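Side-chain contacts in transcriptional regulator, TetR family (PDB 2G7S), which probably binds operator DNA through an N-terminal helix-turn-helix domain and regulates transcription as a dimer, in the manner of TetR-family regulators: residues 132-135 with 136-140; 164-167 with 168-171. One frame throughout, in Å; residues are numbered along the deposited sequence.

Interaction 1 of 2, residues 132-135 with 136-140; sequences SDWL and TAVLE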
loop_
_atom_site.group_PDB
_atom_site.type_symbol
_atom_site.label_atom_id
_atom_site.label_comp_id
_atom_site.label_asym_id
_atom_site.label_seq_id
_atom_site.Cartn_x
_atom_site.Cartn_y
_atom_site.Cartn_z
ATOM N N SER A 132 13.068 4.659 -6.858
ATOM C CA SER A 132 14.145 4.356 -5.909
ATOM C C SER A 132 15.477 4.910 -6.436
ATOM O O SER A 132 16.273 5.488 -5.665
ATOM C CB SER A 132 14.252 2.837 -5.720
ATOM O OG SER A 132 15.296 2.599 -4.772
ATOM N N ASP A 133 15.744 4.779 -7.746
ATOM C CA ASP A 133 16.980 5.294 -8.295
ATOM C C ASP A 133 17.041 6.817 -8.104
ATOM O O ASP A 133 18.159 7.354 -7.853
ATOM C CB ASP A 133 17.078 4.965 -9.792
ATOM C CG ASP A 133 17.362 3.498 -10.096
ATOM O OD1 ASP A 133 17.617 2.696 -9.178
ATOM O OD2 ASP A 133 17.310 3.192 -11.316
ATOM N N TRP A 134 15.939 7.495 -8.412
ATOM C CA TRP A 134 15.946 8.963 -8.263
ATOM C C TRP A 134 16.200 9.369 -6.834
ATOM O O TRP A 134 17.047 10.246 -6.559
ATOM C CB TRP A 134 14.607 9.568 -8.776
ATOM C CG TRP A 134 14.610 11.077 -8.687
ATOM C CD1 TRP A 134 15.264 11.916 -9.571
ATOM C CD2 TRP A 134 13.979 11.933 -7.712
ATOM N NE1 TRP A 134 15.099 13.225 -9.179
ATOM C CE2 TRP A 134 14.308 13.265 -8.050
ATOM C CE3 TRP A 134 13.184 11.715 -6.602
ATOM C CZ2 TRP A 134 13.825 14.369 -7.331
ATOM C CZ3 TRP A 134 12.706 12.846 -5.879
ATOM C CH2 TRP A 134 13.069 14.133 -6.245
ATOM N N LEU A 135 15.451 8.801 -5.908
ATOM C CA LEU A 135 15.640 9.162 -4.489
ATOM C C LEU A 135 17.084 8.844 -4.048
ATOM O O LEU A 135 17.669 9.577 -3.249
ATOM C CB LEU A 135 14.634 8.349 -3.623
ATOM C CG LEU A 135 13.181 8.770 -3.813
ATOM C CD1 LEU A 135 12.315 7.703 -3.160
ATOM C CD2 LEU A 135 12.909 10.162 -3.155
ATOM N N THR A 136 17.617 7.727 -4.516
ATOM C CA THR A 136 18.986 7.347 -4.139
ATOM C C THR A 136 19.950 8.429 -4.605
ATOM O O THR A 136 20.838 8.845 -3.860
ATOM C CB THR A 136 19.373 5.959 -4.776
ATOM O OG1 THR A 136 18.542 4.938 -4.213
ATOM C CG2 THR A 136 20.871 5.598 -4.528
ATOM N N ALA A 137 19.787 8.875 -5.856
ATOM C CA ALA A 137 20.674 9.921 -6.387
ATOM C C ALA A 137 20.510 11.243 -5.624
ATOM O O ALA A 137 21.534 11.925 -5.380
ATOM C CB ALA A 137 20.474 10.080 -7.872
ATOM N N VAL A 138 19.292 11.630 -5.243
ATOM C CA VAL A 138 19.101 12.857 -4.484
ATOM C C VAL A 138 19.809 12.698 -3.137
ATOM O O VAL A 138 20.540 13.641 -2.689
ATOM C CB VAL A 138 17.611 13.104 -4.216
ATOM C CG1 VAL A 138 17.415 14.313 -3.254
ATOM C CG2 VAL A 138 16.905 13.329 -5.574
ATOM N N LEU A 139 19.626 11.549 -2.453
ATOM C CA LEU A 139 20.286 11.384 -1.158
ATOM C C LEU A 139 21.843 11.431 -1.307
ATOM O O LEU A 139 22.541 11.994 -0.463
ATOM C CB LEU A 139 19.815 10.060 -0.516
ATOM C CG LEU A 139 18.336 10.146 -0.076
ATOM C CD1 LEU A 139 17.870 8.747 0.146
ATOM C CD2 LEU A 139 18.207 10.928 1.232
ATOM N N GLU A 140 22.327 10.795 -2.369
ATOM C CA GLU A 140 23.793 10.776 -2.583
ATOM C C GLU A 140 24.286 12.208 -2.766
ATOM O O GLU A 140 25.358 12.559 -2.225
ATOM C CB GLU A 140 24.141 9.954 -3.825
ATOM C CG GLU A 140 24.018 8.481 -3.571
ATOM C CD GLU A 140 24.064 7.663 -4.873
ATOM O OE1 GLU A 140 23.633 8.162 -5.946
ATOM O OE2 GLU A 140 24.557 6.488 -4.797
#

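Interaction 2 of 2, residues 164-167 with 168-171; sequences TVHG and AMLS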
loop_
_atom_site.group_PDB
_atom_site.type_symbol
_atom_site.label_atom_id
_atom_site.label_comp_id
_atom_site.label_asym_id
_atom_site.label_seq_id
_atom_site.Cartn_x
_atom_site.Cartn_y
_atom_site.Cartn_z
ATOM N N THR A 164 7.907 4.616 3.019
ATOM C CA THR A 164 7.177 5.531 3.936
ATOM C C THR A 164 6.163 6.341 3.154
ATOM O O THR A 164 5.027 6.513 3.629
ATOM C CB THR A 164 8.182 6.446 4.659
ATOM O OG1 THR A 164 9.154 5.584 5.358
ATOM C CG2 THR A 164 7.467 7.272 5.680
ATOM N N VAL A 165 6.524 6.842 1.973
ATOM C CA VAL A 165 5.594 7.590 1.113
ATOM C C VAL A 165 4.402 6.690 0.747
ATOM O O VAL A 165 3.247 7.153 0.827
ATOM C CB VAL A 165 6.367 8.110 -0.138
ATOM C CG1 VAL A 165 5.475 8.518 -1.243
ATOM C CG2 VAL A 165 7.324 9.282 0.263
ATOM N N HIS A 166 4.697 5.465 0.272
ATOM C CA HIS A 166 3.586 4.620 -0.149
ATOM C C HIS A 166 2.712 4.225 1.063
ATOM O O HIS A 166 1.461 4.171 0.938
ATOM C CB HIS A 166 4.135 3.394 -0.806
ATOM C CG HIS A 166 4.776 3.699 -2.113
ATOM N ND1 HIS A 166 5.700 2.850 -2.691
ATOM C CD2 HIS A 166 4.614 4.734 -2.976
ATOM C CE1 HIS A 166 6.086 3.362 -3.875
ATOM N NE2 HIS A 166 5.446 4.517 -4.069
ATOM N N GLY A 167 3.334 4.006 2.227
ATOM C CA GLY A 167 2.548 3.653 3.383
ATOM C C GLY A 167 1.761 4.873 3.858
ATOM O O GLY A 167 0.671 4.706 4.465
ATOM N N ALA A 168 2.313 6.086 3.719
ATOM C CA ALA A 168 1.615 7.295 4.161
ATOM C C ALA A 168 0.404 7.595 3.258
ATOM O O ALA A 168 -0.641 8.040 3.763
ATOM C CB ALA A 168 2.596 8.469 4.143
HETATM N N MSE A 169 0.540 7.381 1.930
HETATM C CA MSE A 169 -0.595 7.503 1.034
HETATM C C MSE A 169 -1.710 6.559 1.525
HETATM O O MSE A 169 -2.945 6.892 1.419
HETATM C CB MSE A 169 -0.193 7.025 -0.449
HETATM C CG MSE A 169 0.586 7.949 -1.189
HETATM SE SE MSE A 169 0.987 6.815 -2.799
HETATM C CE MSE A 169 2.375 8.414 -3.391
ATOM N N LEU A 170 -1.326 5.357 1.925
ATOM C CA LEU A 170 -2.295 4.359 2.323
ATOM C C LEU A 170 -2.995 4.810 3.600
ATOM O O LEU A 170 -4.232 4.750 3.721
ATOM C CB LEU A 170 -1.569 3.015 2.568
ATOM C CG LEU A 170 -2.495 1.845 2.775
ATOM C CD1 LEU A 170 -3.226 1.502 1.470
ATOM C CD2 LEU A 170 -1.723 0.638 3.283
ATOM N N SER A 171 -2.222 5.289 4.603
ATOM C CA SER A 171 -2.874 5.775 5.850
ATOM C C SER A 171 -3.778 6.967 5.572
ATOM O O SER A 171 -4.845 7.047 6.183
ATOM C CB SER A 171 -1.850 6.126 6.944
ATOM O OG SER A 171 -1.364 4.877 7.482
HETATM O O HOH W 1 -0.339 2.696 6.207
#

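Interaction 1 of 2, residues 132-135 with 136-140
With Trp134 CG set anti to the backbone N (chi1 -178°), the indole projects from the helix flank and leans slightly toward the C-terminal end, where it meets Val138, one turn on. There Val138 has CG1 anti to its own N (chi1 173°), which leaves CG2 beside that N and aimed back at the ring. The CG2 methyl sits over the centre of the six-membered ring, 3.7 Å from its centroid and 15° off the normal, a well-formed CH-pi contact; the nearest ring atom is Trp134 CE2, 3.6 Å from Val138 CG2. A flat, wide indole suits this flank: one face takes the methyl of a branched neighbour while NE1 hydrogen-bonds to Glu75.

The second side-chain contact is polar. The Thr136 hydroxyl, OG1, donates back to Ser132 O at 2.7 Å, from above the carbonyl plane. The Thr136 N-H also bonds to Ser132 O, at 2.9 Å, from the opposite face of that plane, so one carbonyl oxygen is gripped by two donors of one residue. This is the familiar i to i-4 bond of helical threonine. The Thr136 side chain packs on Arg155 and Ala158 of helix 154-173, with its hydroxyl bonded inside its own helix. Ser132 OG bonds instead to Glu159 and Arg155, and Asp133 forms a salt bridge with Arg155.

Leu135 and Val138 pack on Leu85 of helix 81-98 and Leu135 also on Phe161 of helix 154-173, so this turn lies against both. The CH-pi contact is weak and dispersive and relies on the methyl lying over the ring face, whereas the second bond to Ser132 O uses the Thr136 hydroxyl hydrogen and restrains the rotation of that side chain.

Interaction 2 of 2, residues 164-167 with 168-171
Met169, a selenomethionine here, reaches back over the preceding turn and lays its terminal methyl against Val165, with CE 3.8 Å from Val165 CG1. Its CG stands beside the backbone N (chi1 -76°), and the chain beyond is fully extended, which carries SE and CE past the Val165 carbonyl to the valine's branch. On the way the selenium passes His166: SE lies 4.2 Å from His166 CD2, and 5.3 Å from the ring centroid in an oblique approach. At this distance and slant the Met-aromatic contact is a loose one, between two side chains that run alongside each other and point the same way. A long, unbranched side chain suits the site because it can reach alongside both the valine and the imidazole and also pack on Trp92 and Phe103.

All this lies on helix 154-173 of the TetR-type C-terminal domain, in the part of the fold where the two subunits meet. Thr164 packs on Thr164 of the second subunit, and His166 on Leu170 of that subunit, while the His166 ring also meets Phe128 of its own chain. Val165 and Met169 instead face helix 81-98, at Tyr88 and Trp92.

Ala168 CB comes within 3.2 Å of Thr164 O, and its small methyl fits against Phe181 and Ile184 of helix 180-192. Gly167 puts only backbone at its buried place, and its carbonyl oxygen accepts both the N-H of Ser171, at 3.0 Å, and a water, at 2.8 Å. The same water donates to Ser171 OG, at 2.7 Å. Ser171 OG and Gly167 O are 3.6 Å apart, and the water bridges them; Ser171 also packs on Phe128 of the second subunit.

How the interactions relate
Following the chain from the N terminus, helix 118-144 carries interaction 1 and the next helix, 154-173, carries interaction 2. Each joins residues one helical turn apart and closes no larger loop; the two stand in series, neither nested nor crossed. Their centres are 19 Å apart and their nearest atoms about 6 Å, without touching. The helices that bear them nevertheless pack together, as where Leu135 meets Phe161. Both also face helix 81-98, interaction 1 near its start and interaction 2 further along. Only interaction 2 touches the second subunit, so it links this packing to the dimer.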